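Local coordinates for lytic polysaccharide monooxygenase (Neurospora crassa, PDB 4QI8), which probably cleaves cellulose oxidatively at an active-site copper, taking electrons from a reductant and using oxygen or hydrogen peroxide as cosubstrate, at residues 23-28 with 41-46; 87-92 with 133-138; 18-23 with 157-162; 36-41 with 93-98. All blocks are in the same frame, centred on the assembly; numbering follows the deposited sequence. Where two conformers were deposited one is given.

How the contacts relate
From the N terminus, the loop after strand 3-8 supplies 18-23, which contact 3 pairs with the later strand 155-166; this closes the widest loop, and the other three contacts nest inside it. Contact 1 follows, sharing Ala-23 with contact 3 and folding 23-28 against the end of helix 39-42, where the Cys-42 to Cys-160 disulfide joins the two contacts. Contact 4 ties the same helix, through Arg-41, to the loop 93-98, and crosses contact 1. Contact 2 packs 87-92 on strand 134-144, neighbour of 155-166 in the six-stranded sheet; it follows contact 1 in series and crosses contact 4. Contacts 2 and 3 hold loops on that sheet; 1 and 4 join loops to helix 39-42 and its end.

Contact 1 (23-28 with 41-46)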
loop_
_atom_site.group_PDB
_atom_site.type_symbol
_atom_site.label_atom_id
_atom_site.label_comp_id
_atom_site.label_asym_id
_atom_site.label_seq_id
_atom_site.Cartn_x
_atom_site.Cartn_y
_atom_site.Cartn_z
ATOM N N ALA A 23 -6.785 -8.958 -6.375
ATOM C CA ALA A 23 -5.405 -8.935 -6.822
ATOM C C ALA A 23 -5.090 -10.172 -7.637
ATOM O O ALA A 23 -5.658 -11.247 -7.412
ATOM C CB ALA A 23 -4.478 -8.848 -5.620
ATOM N N ASP A 24 -4.140 -10.030 -8.552
ATOM C CA ASP A 24 -3.786 -11.124 -9.434
ATOM C C ASP A 24 -3.131 -12.288 -8.688
ATOM O O ASP A 24 -3.009 -13.368 -9.272
ATOM C CB ASP A 24 -2.857 -10.661 -10.564
ATOM C CG ASP A 24 -3.541 -9.807 -11.619
ATOM O OD1 ASP A 24 -4.787 -9.824 -11.723
ATOM O OD2 ASP A 24 -2.795 -9.127 -12.363
ATOM N N ASN A 25 -2.706 -12.083 -7.432
ATOM C CA ASN A 25 -2.153 -13.167 -6.604
ATOM C C ASN A 25 -3.207 -13.891 -5.756
ATOM O O ASN A 25 -2.867 -14.598 -4.807
ATOM C CB ASN A 25 -1.008 -12.670 -5.710
ATOM C CG ASN A 25 -1.474 -11.803 -4.552
ATOM O OD1 ASN A 25 -2.575 -11.241 -4.568
ATOM N ND2 ASN A 25 -0.631 -11.700 -3.535
ATOM N N TRP A 26 -4.478 -13.750 -6.114
ATOM C CA TRP A 26 -5.523 -14.322 -5.283
ATOM C C TRP A 26 -5.452 -15.846 -5.181
ATOM O O TRP A 26 -5.955 -16.399 -4.209
ATOM C CB TRP A 26 -6.911 -13.853 -5.737
ATOM C CG TRP A 26 -7.385 -14.451 -7.019
ATOM C CD1 TRP A 26 -7.077 -14.042 -8.282
ATOM C CD2 TRP A 26 -8.262 -15.570 -7.158
ATOM N NE1 TRP A 26 -7.707 -14.847 -9.208
ATOM C CE2 TRP A 26 -8.439 -15.794 -8.540
ATOM C CE3 TRP A 26 -8.903 -16.408 -6.249
ATOM C CZ2 TRP A 26 -9.257 -16.807 -9.033
ATOM C CZ3 TRP A 26 -9.703 -17.417 -6.737
ATOM C CH2 TRP A 26 -9.865 -17.616 -8.116
ATOM N N GLN A 27 -4.843 -16.518 -6.155
ATOM C CA GLN A 27 -4.677 -17.971 -6.081
ATOM C C GLN A 27 -3.320 -18.396 -5.521
ATOM O O GLN A 27 -3.259 -19.344 -4.750
ATOM C CB GLN A 27 -4.876 -18.618 -7.451
ATOM C CG GLN A 27 -6.241 -18.358 -8.024
ATOM C CD GLN A 27 -6.542 -19.246 -9.212
ATOM O OE1 GLN A 27 -6.045 -19.024 -10.314
ATOM N NE2 GLN A 27 -7.363 -20.269 -8.994
ATOM N N ASN A 28 -2.233 -17.729 -5.891
ATOM C CA ASN A 28 -0.909 -18.218 -5.498
ATOM C C ASN A 28 -0.302 -17.516 -4.287
ATOM O O ASN A 28 0.725 -17.952 -3.786
ATOM C CB ASN A 28 0.078 -18.138 -6.659
ATOM C CG ASN A 28 0.491 -16.715 -6.980
ATOM O OD1 ASN A 28 -0.265 -15.771 -6.785
ATOM N ND2 ASN A 28 1.709 -16.565 -7.477
ATOM N N ARG A 41 0.887 -1.240 -9.206
ATOM C CA ARG A 41 -0.073 -0.276 -8.689
ATOM C C ARG A 41 -1.095 -0.947 -7.760
ATOM O O ARG A 41 -1.066 -0.743 -6.562
ATOM C CB ARG A 41 -0.752 0.472 -9.866
ATOM C CG ARG A 41 -1.756 1.513 -9.419
ATOM C CD ARG A 41 -2.389 2.297 -10.577
ATOM N NE ARG A 41 -2.881 1.416 -11.633
ATOM C CZ ARG A 41 -2.330 1.187 -12.831
ATOM N NH1 ARG A 41 -1.205 1.780 -13.263
ATOM N NH2 ARG A 41 -2.948 0.341 -13.662
ATOM N N CYS A 42 -1.951 -1.790 -8.328
ATOM C CA CYS A 42 -3.003 -2.492 -7.584
ATOM C C CYS A 42 -3.005 -4.003 -7.857
ATOM O O CYS A 42 -4.005 -4.669 -7.601
ATOM C CB CYS A 42 -4.404 -1.894 -7.855
ATOM S SG CYS A 42 -4.547 -0.201 -7.264
ATOM N N PHE A 43 -1.888 -4.518 -8.349
ATOM C CA PHE A 43 -1.739 -5.947 -8.646
ATOM C C PHE A 43 -2.810 -6.442 -9.627
ATOM O O PHE A 43 -3.320 -7.557 -9.489
ATOM C CB PHE A 43 -1.720 -6.804 -7.350
ATOM C CG PHE A 43 -0.786 -8.016 -7.393
ATOM C CD1 PHE A 43 -0.432 -8.636 -8.590
ATOM C CD2 PHE A 43 -0.270 -8.533 -6.207
ATOM C CE1 PHE A 43 0.423 -9.724 -8.601
ATOM C CE2 PHE A 43 0.581 -9.620 -6.222
ATOM C CZ PHE A 43 0.939 -10.206 -7.415
ATOM N N GLN A 44 -3.119 -5.630 -10.637
ATOM C CA GLN A 44 -4.060 -6.047 -11.673
ATOM C C GLN A 44 -3.524 -5.709 -13.050
ATOM O O GLN A 44 -3.473 -4.547 -13.442
ATOM C CB GLN A 44 -5.419 -5.378 -11.505
ATOM C CG GLN A 44 -6.174 -5.769 -10.252
ATOM C CD GLN A 44 -7.599 -5.241 -10.278
ATOM O OE1 GLN A 44 -7.851 -4.132 -10.767
ATOM N NE2 GLN A 44 -8.544 -6.033 -9.767
ATOM N N SER A 45 -3.165 -6.726 -13.822
ATOM C CA SER A 45 -2.821 -6.475 -15.216
ATOM C C SER A 45 -4.050 -6.058 -16.023
ATOM O O SER A 45 -3.938 -5.288 -16.973
ATOM C CB SER A 45 -2.196 -7.700 -15.863
ATOM O OG SER A 45 -1.022 -8.088 -15.191
ATOM N N THR A 46 -5.206 -6.615 -15.667
ATOM C CA THR A 46 -6.494 -6.222 -16.236
ATOM C C THR A 46 -7.282 -5.604 -15.086
ATOM O O THR A 46 -7.591 -6.289 -14.121
ATOM C CB THR A 46 -7.280 -7.444 -16.822
ATOM O OG1 THR A 46 -6.525 -8.058 -17.873
ATOM C CG2 THR A 46 -8.646 -7.032 -17.363
HETATM O O HOH W 1 -5.616 -8.902 -14.074
#
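The backbones of Ala-23 and Phe-43 run past each other with CA atoms 5.1 Å apart, where a type I beta turn from Ala-23 to Trp-26 meets the residues that leave helix 39-42. This is a loop-to-loop junction of the AA9 beta-sandwich, with Asn-25 on the side toward the copper-binding Tyr-157. Asp-24 N gives its hydrogen to Phe-43 O at 2.8 Å, nearly along the C=O axis. Phe-43 has positive phi, which turns the chain out of the helix. Its ring packs against the start of the turn: Asn-25 N sits over one face, while the Asn-25 side chain, its CG between the backbone N and the carbonyl carbon (chi1 73°), crosses the ring at about a right angle with CG 3.4 Å from Phe-43 CE2. The flat amide suits this place, its plane only 31° from that of the ring while ND2 bonds to Gly-30 O. Small Ala-23 lets its CB come within 3.8 Å of Phe-43 CB. Asp-24 suits its place as a carboxylate acceptor: Asp-24 OD2 takes the backbone Ser-45 N on its syn side at 2.8 Å, and also NE2 of the Gln-39 side chain. The other carboxylate oxygen works through a water, which donates to Asp-24 OD1 at 2.7 Å and accepts from Thr-46 N at 2.8 Å.

Contact 2 (87-92 with 133-138); sequences QDINSW and SGSYLL
Ile-89 and Trp-92 both turn their CB atoms to strand 134-144, Ile-89 reaching Ser-135 to Leu-137 and Trp-92 only Leu-137. With CG1 anti to the backbone N (chi1 -177°), Ile-89 sends CD1 straight out to the strand backbone, where it rests 3.2 Å from Tyr-136 O. On its flanks it meets Ser-135, whose CB is 4.0 Å from Ile-89 CD1, and the branch end of Leu-137, whose CD2 lies 4.2 Å from that same CD1. Trp-92 meets the other branch: its CE3 is 3.8 Å from Leu-137 CD1, and the two side chains cross obliquely. The forked leucine thus suits its place, one methyl for the isoleucine and one for the indole. No direct hydrogen bond joins the segments. At the polar margin a water accepts from Ile-89 N at 2.9 Å and is hydrogen-bonded to Ser-135 OG, a small hydroxyl fitting beside it. The loop holds its own shape: Asp-88 OD1 accepts Asn-90 N from above the carboxylate plane at 2.9 Å. Leu-138 instead touches Ile-62 and Tyr-64 of strand 61-67, so this is an Asx-turn loop covering the outer face of one sheet of a beta-sandwich.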
loop_
_atom_site.group_PDB
_atom_site.type_symbol
_atom_site.label_atom_id
_atom_site.label_comp_id
_atom_site.label_asym_id
_atom_site.label_seq_id
_atom_site.Cartn_x
_atom_site.Cartn_y
_atom_site.Cartn_z
ATOM N N GLN A 87 -15.784 11.273 -11.959
ATOM C CA GLN A 87 -15.378 9.928 -12.347
ATOM C C GLN A 87 -15.893 8.915 -11.333
ATOM O O GLN A 87 -15.925 9.174 -10.137
ATOM C CB GLN A 87 -13.858 9.840 -12.446
ATOM C CG GLN A 87 -13.267 10.720 -13.528
ATOM C CD GLN A 87 -13.769 10.354 -14.909
ATOM O OE1 GLN A 87 -13.468 9.280 -15.427
ATOM N NE2 GLN A 87 -14.549 11.247 -15.510
ATOM N N ASP A 88 -16.285 7.754 -11.827
ATOM C CA ASP A 88 -16.767 6.668 -10.991
ATOM C C ASP A 88 -15.590 5.842 -10.505
ATOM O O ASP A 88 -14.803 5.373 -11.311
ATOM C CB ASP A 88 -17.690 5.810 -11.849
ATOM C CG ASP A 88 -18.410 4.718 -11.071
ATOM O OD1 ASP A 88 -17.898 4.248 -10.033
ATOM O OD2 ASP A 88 -19.498 4.308 -11.534
ATOM N N ILE A 89 -15.490 5.640 -9.198
ATOM C CA ILE A 89 -14.387 4.878 -8.640
ATOM C C ILE A 89 -14.253 3.488 -9.266
ATOM O O ILE A 89 -13.135 3.023 -9.449
ATOM C CB ILE A 89 -14.491 4.789 -7.111
ATOM C CG1 ILE A 89 -13.270 4.050 -6.546
ATOM C CG2 ILE A 89 -15.788 4.134 -6.680
ATOM C CD1 ILE A 89 -13.000 4.321 -5.106
ATOM N N ASN A 90 -15.361 2.839 -9.627
ATOM C CA ASN A 90 -15.272 1.489 -10.183
ATOM C C ASN A 90 -14.458 1.458 -11.462
ATOM O O ASN A 90 -13.834 0.453 -11.776
ATOM C CB ASN A 90 -16.655 0.918 -10.493
ATOM C CG ASN A 90 -17.413 0.474 -9.261
ATOM O OD1 ASN A 90 -16.840 0.262 -8.196
ATOM N ND2 ASN A 90 -18.722 0.321 -9.415
ATOM N N SER A 91 -14.465 2.561 -12.195
ATOM C CA SER A 91 -13.813 2.619 -13.497
ATOM C C SER A 91 -12.402 3.224 -13.427
ATOM O O SER A 91 -11.648 3.155 -14.392
ATOM C CB SER A 91 -14.684 3.418 -14.480
ATOM O OG SER A 91 -15.978 2.835 -14.638
ATOM N N TRP A 92 -12.045 3.808 -12.289
ATOM C CA TRP A 92 -10.815 4.602 -12.208
ATOM C C TRP A 92 -9.614 3.748 -11.812
ATOM O O TRP A 92 -9.603 3.134 -10.750
ATOM C CB TRP A 92 -11.004 5.736 -11.212
ATOM C CG TRP A 92 -9.980 6.822 -11.299
ATOM C CD1 TRP A 92 -9.807 7.711 -12.319
ATOM C CD2 TRP A 92 -9.000 7.158 -10.312
ATOM N NE1 TRP A 92 -8.782 8.581 -12.030
ATOM C CE2 TRP A 92 -8.267 8.262 -10.803
ATOM C CE3 TRP A 92 -8.676 6.645 -9.056
ATOM C CZ2 TRP A 92 -7.240 8.856 -10.076
ATOM C CZ3 TRP A 92 -7.657 7.237 -8.339
ATOM C CH2 TRP A 92 -6.959 8.337 -8.842
ATOM N N SER A 133 -12.871 15.258 1.114
ATOM C CA SER A 133 -13.818 14.160 0.979
ATOM C C SER A 133 -13.916 13.755 -0.481
ATOM O O SER A 133 -13.711 14.564 -1.384
ATOM C CB SER A 133 -15.197 14.571 1.481
ATOM O OG SER A 133 -15.703 15.644 0.716
ATOM N N GLY A 134 -14.207 12.484 -0.709
ATOM C CA GLY A 134 -14.405 11.979 -2.049
ATOM C C GLY A 134 -14.171 10.488 -2.087
ATOM O O GLY A 134 -13.977 9.858 -1.055
ATOM N N SER A 135 -14.200 9.922 -3.283
ATOM C CA SER A 135 -13.841 8.521 -3.458
ATOM C C SER A 135 -12.334 8.395 -3.589
ATOM O O SER A 135 -11.698 9.242 -4.212
ATOM C CB SER A 135 -14.528 7.951 -4.688
ATOM O OG SER A 135 -15.935 7.992 -4.540
ATOM N N TYR A 136 -11.786 7.328 -3.013
ATOM C CA TYR A 136 -10.345 7.108 -2.978
ATOM C C TYR A 136 -10.001 5.642 -3.190
ATOM O O TYR A 136 -10.764 4.749 -2.795
ATOM C CB TYR A 136 -9.765 7.471 -1.609
ATOM C CG TYR A 136 -9.571 8.941 -1.312
ATOM C CD1 TYR A 136 -10.644 9.751 -0.944
ATOM C CD2 TYR A 136 -8.308 9.510 -1.357
ATOM C CE1 TYR A 136 -10.461 11.090 -0.649
ATOM C CE2 TYR A 136 -8.110 10.845 -1.058
ATOM C CZ TYR A 136 -9.185 11.625 -0.693
ATOM O OH TYR A 136 -8.947 12.953 -0.409
ATOM N N LEU A 137 -8.824 5.402 -3.767
ATOM C CA LEU A 137 -8.176 4.113 -3.656
ATOM C C LEU A 137 -7.173 4.162 -2.515
ATOM O O LEU A 137 -6.448 5.154 -2.357
ATOM C CB LEU A 137 -7.449 3.759 -4.948
ATOM C CG LEU A 137 -8.353 3.646 -6.174
ATOM C CD1 LEU A 137 -7.525 3.426 -7.435
ATOM C CD2 LEU A 137 -9.340 2.514 -6.000
ATOM N N LEU A 138 -7.126 3.071 -1.747
ATOM C CA LEU A 138 -6.132 2.871 -0.703
ATOM C C LEU A 138 -5.273 1.689 -1.107
ATOM O O LEU A 138 -5.758 0.560 -1.169
ATOM C CB LEU A 138 -6.802 2.611 0.642
ATOM C CG LEU A 138 -5.871 2.232 1.798
ATOM C CD1 LEU A 138 -4.877 3.327 2.161
ATOM C CD2 LEU A 138 -6.703 1.851 3.001
HETATM O O HOH W 2 -16.821 7.505 -7.395
#

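Contact 3 (18-23 with 157-162); sequences QYVRRA and YISCAQ
Val-20 and Ala-161 form a single antiparallel bridge as a non-hydrogen-bonded pair, their CA atoms 4.1 Å apart, attaching the loop 18-23 to sheet strand 155-166, which carries the copper ligand Tyr-157 and disulfide-bonded Cys-160. Gln-162 N to Tyr-19 O and Arg-21 N to Cys-160 O flank it, backbone bonds of 2.9 Å each. At this tight end small Ala-161 lets Val-20 CG2 settle on its CB at 4.1 Å, and Val-20 CG1 lies over Ser-159 OG, which bonds to Phe-4 O. Arg-21, extended from CG to NE, reaches across Gln-162 so that its NE meets OE1 at 2.9 Å. That oxygen lies in the guanidinium plane and is met on a lone pair, the two planes 84° apart; Arg-21 NH2 adds a weak bond and donates to Trp-92 O. Beyond Cys-160 the chains part, and a water donates to Arg-21 O at 2.7 Å and accepts from Cys-160 N at 2.8 Å. A leucine in place of Arg-21 would probably cost Gln-162 OE1 its guanidinium donor, though not Ala-50 N, and leave Trp-92 O without its mate. The partners named for this buried guanidinium are neutral, so amide and carbonyl dipoles probably ease its charge.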
loop_
_atom_site.group_PDB
_atom_site.type_symbol
_atom_site.label_atom_id
_atom_site.label_comp_id
_atom_site.label_asym_id
_atom_site.label_seq_id
_atom_site.Cartn_x
_atom_site.Cartn_y
_atom_site.Cartn_z
ATOM N N GLN A 18 -14.248 -7.949 -1.183
ATOM C CA GLN A 18 -15.507 -7.213 -1.229
ATOM C C GLN A 18 -15.254 -5.741 -1.519
ATOM O O GLN A 18 -15.837 -5.183 -2.442
ATOM C CB GLN A 18 -16.297 -7.363 0.066
ATOM C CG GLN A 18 -17.608 -6.599 0.022
ATOM C CD GLN A 18 -18.412 -6.753 1.277
ATOM O OE1 GLN A 18 -17.922 -7.264 2.281
ATOM N NE2 GLN A 18 -19.660 -6.316 1.230
ATOM N N TYR A 19 -14.378 -5.119 -0.732
ATOM C CA TYR A 19 -14.005 -3.715 -0.907
ATOM C C TYR A 19 -12.608 -3.569 -1.503
ATOM O O TYR A 19 -12.141 -2.459 -1.707
ATOM C CB TYR A 19 -14.060 -2.996 0.441
ATOM C CG TYR A 19 -15.434 -2.985 1.050
ATOM C CD1 TYR A 19 -16.415 -2.155 0.559
ATOM C CD2 TYR A 19 -15.758 -3.801 2.115
ATOM C CE1 TYR A 19 -17.682 -2.131 1.104
ATOM C CE2 TYR A 19 -17.032 -3.781 2.666
ATOM C CZ TYR A 19 -17.980 -2.945 2.156
ATOM O OH TYR A 19 -19.235 -2.937 2.717
ATOM N N VAL A 20 -11.942 -4.693 -1.756
ATOM C CA VAL A 20 -10.597 -4.706 -2.300
ATOM C C VAL A 20 -10.652 -5.298 -3.700
ATOM O O VAL A 20 -11.220 -6.371 -3.904
ATOM C CB VAL A 20 -9.656 -5.524 -1.392
ATOM C CG1 VAL A 20 -8.260 -5.601 -1.994
ATOM C CG2 VAL A 20 -9.616 -4.927 0.013
ATOM N N ARG A 21 -10.110 -4.571 -4.672
ATOM C CA ARG A 21 -10.013 -5.067 -6.037
ATOM C C ARG A 21 -9.269 -6.388 -6.038
ATOM O O ARG A 21 -8.210 -6.497 -5.428
ATOM C CB ARG A 21 -9.297 -4.030 -6.896
ATOM C CG ARG A 21 -10.104 -2.754 -7.036
ATOM C CD ARG A 21 -9.486 -1.760 -7.999
ATOM N NE ARG A 21 -10.384 -0.630 -8.211
ATOM C CZ ARG A 21 -10.079 0.473 -8.883
ATOM N NH1 ARG A 21 -8.870 0.631 -9.419
ATOM N NH2 ARG A 21 -10.995 1.423 -9.021
ATOM N N ARG A 22 -9.806 -7.405 -6.705
ATOM C CA ARG A 22 -9.181 -8.710 -6.573
ATOM C C ARG A 22 -7.786 -8.693 -7.200
ATOM O O ARG A 22 -7.607 -8.436 -8.393
ATOM C CB ARG A 22 -10.019 -9.846 -7.158
ATOM C CG ARG A 22 -9.414 -11.209 -6.782
ATOM C CD ARG A 22 -10.337 -12.370 -6.963
ATOM N NE ARG A 22 -10.435 -12.729 -8.360
ATOM C CZ ARG A 22 -11.154 -13.754 -8.809
ATOM N NH1 ARG A 22 -11.838 -14.520 -7.966
ATOM N NH2 ARG A 22 -11.184 -14.025 -10.111
ATOM N N ALA A 23 -6.785 -8.958 -6.375
ATOM C CA ALA A 23 -5.405 -8.935 -6.822
ATOM C C ALA A 23 -5.090 -10.172 -7.637
ATOM O O ALA A 23 -5.658 -11.247 -7.412
ATOM C CB ALA A 23 -4.478 -8.848 -5.620
ATOM N N TYR A 157 3.898 -7.335 -2.175
ATOM C CA TYR A 157 2.588 -7.951 -1.951
ATOM C C TYR A 157 1.596 -6.793 -1.821
ATOM O O TYR A 157 1.702 -5.994 -0.902
ATOM C CB TYR A 157 2.620 -8.821 -0.684
ATOM C CG TYR A 157 3.636 -9.938 -0.772
ATOM C CD1 TYR A 157 3.284 -11.172 -1.328
ATOM C CD2 TYR A 157 4.942 -9.775 -0.311
ATOM C CE1 TYR A 157 4.200 -12.199 -1.426
ATOM C CE2 TYR A 157 5.863 -10.807 -0.402
ATOM C CZ TYR A 157 5.486 -12.014 -0.963
ATOM O OH TYR A 157 6.369 -13.064 -1.080
ATOM N N ILE A 158 0.670 -6.684 -2.774
ATOM C CA ILE A 158 -0.093 -5.458 -3.022
ATOM C C ILE A 158 -1.583 -5.735 -3.169
ATOM O O ILE A 158 -1.965 -6.759 -3.748
ATOM C CB ILE A 158 0.416 -4.786 -4.324
ATOM C CG1 ILE A 158 1.856 -4.299 -4.147
ATOM C CG2 ILE A 158 -0.490 -3.636 -4.771
ATOM C CD1 ILE A 158 2.588 -4.094 -5.472
ATOM N N SER A 159 -2.413 -4.798 -2.711
ATOM C CA SER A 159 -3.784 -4.701 -3.209
ATOM C C SER A 159 -4.259 -3.266 -3.051
ATOM O O SER A 159 -3.591 -2.442 -2.428
ATOM C CB SER A 159 -4.731 -5.657 -2.468
ATOM O OG SER A 159 -4.945 -5.185 -1.154
ATOM N N CYS A 160 -5.449 -2.993 -3.594
ATOM C CA CYS A 160 -6.081 -1.684 -3.479
ATOM C C CYS A 160 -7.547 -1.786 -3.101
ATOM O O CYS A 160 -8.307 -2.517 -3.724
ATOM C CB CYS A 160 -6.015 -0.924 -4.797
ATOM S SG CYS A 160 -4.347 -0.462 -5.264
ATOM N N ALA A 161 -7.921 -0.999 -2.095
ATOM C CA ALA A 161 -9.293 -0.903 -1.617
ATOM C C ALA A 161 -10.003 0.325 -2.166
ATOM O O ALA A 161 -9.381 1.357 -2.409
ATOM C CB ALA A 161 -9.311 -0.870 -0.100
ATOM N N GLN A 162 -11.311 0.193 -2.361
ATOM C CA GLN A 162 -12.165 1.302 -2.754
ATOM C C GLN A 162 -12.843 1.886 -1.530
ATOM O O GLN A 162 -13.559 1.178 -0.813
ATOM C CB GLN A 162 -13.211 0.857 -3.791
ATOM C CG GLN A 162 -12.566 0.376 -5.085
ATOM C CD GLN A 162 -13.515 0.013 -6.212
ATOM O OE1 GLN A 162 -13.072 -0.492 -7.251
ATOM N NE2 GLN A 162 -14.812 0.280 -6.037
HETATM O O HOH W 3 -6.016 -4.860 -5.640
#

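Contact 4 (36-41 with 93-98)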
loop_
_atom_site.group_PDB
_atom_site.type_symbol
_atom_site.label_atom_id
_atom_site.label_comp_id
_atom_site.label_asym_id
_atom_site.label_seq_id
_atom_site.Cartn_x
_atom_site.Cartn_y
_atom_site.Cartn_z
ATOM N N ASN A 36 8.208 -1.889 -12.817
ATOM C CA ASN A 36 7.725 -1.271 -14.057
ATOM C C ASN A 36 6.420 -1.854 -14.585
ATOM O O ASN A 36 5.912 -1.402 -15.601
ATOM C CB ASN A 36 8.807 -1.386 -15.127
ATOM C CG ASN A 36 10.115 -0.784 -14.673
ATOM O OD1 ASN A 36 11.144 -1.456 -14.612
ATOM N ND2 ASN A 36 10.078 0.476 -14.320
ATOM N N SER A 37 5.891 -2.857 -13.902
ATOM C CA SER A 37 4.639 -3.479 -14.298
ATOM C C SER A 37 3.431 -2.680 -13.832
ATOM O O SER A 37 3.456 -2.060 -12.767
ATOM C CB SER A 37 4.565 -4.869 -13.661
ATOM O OG SER A 37 3.312 -5.476 -13.885
ATOM N N GLN A 38 2.348 -2.741 -14.598
ATOM C CA GLN A 38 1.075 -2.220 -14.113
ATOM C C GLN A 38 0.674 -2.872 -12.789
ATOM O O GLN A 38 -0.051 -2.278 -11.995
ATOM C CB GLN A 38 -0.037 -2.421 -15.148
ATOM C CG GLN A 38 0.195 -1.649 -16.432
ATOM C CD GLN A 38 0.167 -0.162 -16.190
ATOM O OE1 GLN A 38 -0.840 0.379 -15.731
ATOM N NE2 GLN A 38 1.277 0.511 -16.474
ATOM N N GLN A 39 1.110 -4.109 -12.565
ATOM C CA GLN A 39 0.800 -4.787 -11.312
ATOM C C GLN A 39 1.377 -4.108 -10.068
ATOM O O GLN A 39 0.891 -4.355 -8.974
ATOM C CB GLN A 39 1.238 -6.255 -11.364
ATOM C CG GLN A 39 0.408 -7.104 -12.305
ATOM C CD GLN A 39 0.879 -8.545 -12.336
ATOM O OE1 GLN A 39 2.080 -8.817 -12.304
ATOM N NE2 GLN A 39 -0.059 -9.469 -12.360
ATOM N N ILE A 40 2.370 -3.234 -10.223
ATOM C CA ILE A 40 2.940 -2.549 -9.052
ATOM C C ILE A 40 1.911 -1.613 -8.427
ATOM O O ILE A 40 2.042 -1.194 -7.277
ATOM C CB ILE A 40 4.273 -1.832 -9.389
ATOM C CG1 ILE A 40 5.153 -1.614 -8.144
ATOM C CG2 ILE A 40 4.000 -0.514 -10.090
ATOM C CD1 ILE A 40 5.717 -2.905 -7.556
ATOM N N ARG A 41 0.887 -1.240 -9.206
ATOM C CA ARG A 41 -0.073 -0.276 -8.689
ATOM C C ARG A 41 -1.095 -0.947 -7.760
ATOM O O ARG A 41 -1.066 -0.743 -6.562
ATOM C CB ARG A 41 -0.752 0.472 -9.866
ATOM C CG ARG A 41 -1.756 1.513 -9.419
ATOM C CD ARG A 41 -2.389 2.297 -10.577
ATOM N NE ARG A 41 -2.881 1.416 -11.633
ATOM C CZ ARG A 41 -2.330 1.187 -12.831
ATOM N NH1 ARG A 41 -1.205 1.780 -13.263
ATOM N NH2 ARG A 41 -2.948 0.341 -13.662
ATOM N N THR A 93 -8.592 3.707 -12.658
ATOM C CA THR A 93 -7.439 2.843 -12.391
ATOM C C THR A 93 -6.372 3.496 -11.502
ATOM O O THR A 93 -5.566 2.802 -10.887
ATOM C CB THR A 93 -6.779 2.390 -13.695
ATOM O OG1 THR A 93 -6.259 3.533 -14.374
ATOM C CG2 THR A 93 -7.790 1.695 -14.589
ATOM N N GLY A 94 -6.360 4.822 -11.431
ATOM C CA GLY A 94 -5.369 5.520 -10.632
ATOM C C GLY A 94 -4.072 5.734 -11.376
ATOM O O GLY A 94 -2.992 5.593 -10.815
ATOM N N GLU A 95 -4.174 6.094 -12.648
ATOM C CA GLU A 95 -2.972 6.419 -13.416
ATOM C C GLU A 95 -2.541 7.870 -13.225
ATOM O O GLU A 95 -3.314 8.708 -12.756
ATOM C CB GLU A 95 -3.147 6.021 -14.875
ATOM C CG GLU A 95 -3.238 4.491 -14.947
ATOM C CD GLU A 95 -3.386 3.910 -16.338
ATOM O OE1 GLU A 95 -2.355 3.532 -16.938
ATOM O OE2 GLU A 95 -4.536 3.779 -16.810
ATOM N N GLY A 96 -1.283 8.145 -13.534
ATOM C CA GLY A 96 -0.737 9.469 -13.324
ATOM C C GLY A 96 -0.242 9.690 -11.905
ATOM O O GLY A 96 -0.255 8.778 -11.070
ATOM N N ALA A 97 0.200 10.913 -11.637
ATOM C CA ALA A 97 0.845 11.238 -10.374
ATOM C C ALA A 97 -0.218 11.627 -9.361
ATOM O O ALA A 97 -0.434 12.804 -9.082
ATOM C CB ALA A 97 1.848 12.363 -10.570
ATOM N N VAL A 98 -0.886 10.614 -8.821
ATOM C CA VAL A 98 -2.059 10.797 -7.983
ATOM C C VAL A 98 -1.935 10.168 -6.597
ATOM O O VAL A 98 -2.785 10.397 -5.743
ATOM C CB VAL A 98 -3.331 10.245 -8.685
ATOM C CG1 VAL A 98 -3.610 11.025 -9.953
ATOM C CG2 VAL A 98 -3.218 8.746 -8.991
HETATM O O HOH W 4 1.035 3.388 -16.493
HETATM O O HOH W 5 -5.155 0.304 -10.342
#
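Helix 39-42, its start capped by Ser-37 OG accepting from Gln-39 N, meets the loop ahead of strand 99-104 through Arg-41, which packs against Thr-93, Gly-94 and Glu-95. Bent at chi3 (49°), the arginine passes CD within 3.4 Å of Gly-94 O; glycine suits the positive phi there, where a CB would press on the preceding carbonyl. The guanidinium is sandwiched, Glu-95 CG over one face, 3.8 Å from Arg-41 NH1, and Gln-38 O over the other. Its end is held by Gln-38 OE1, which accepts from NH1 at 2.9 Å and NH2 at 3.0 Å, both from the same face of the amide; NH1 also donates to Phe-181 O. At the edge, a water accepts from Arg-41 NE at 2.8 Å and donates to Thr-93 O. Putting a methionine at Arg-41 would probably rob Gln-38 OE1 and Phe-181 O of these donors and leave the glutamine amide freer to turn. Glu-95 OE1 stays 4.2 Å from Arg-41 NH1, well out of the guanidinium plane, so the carboxylate probably steadies the charge only through space.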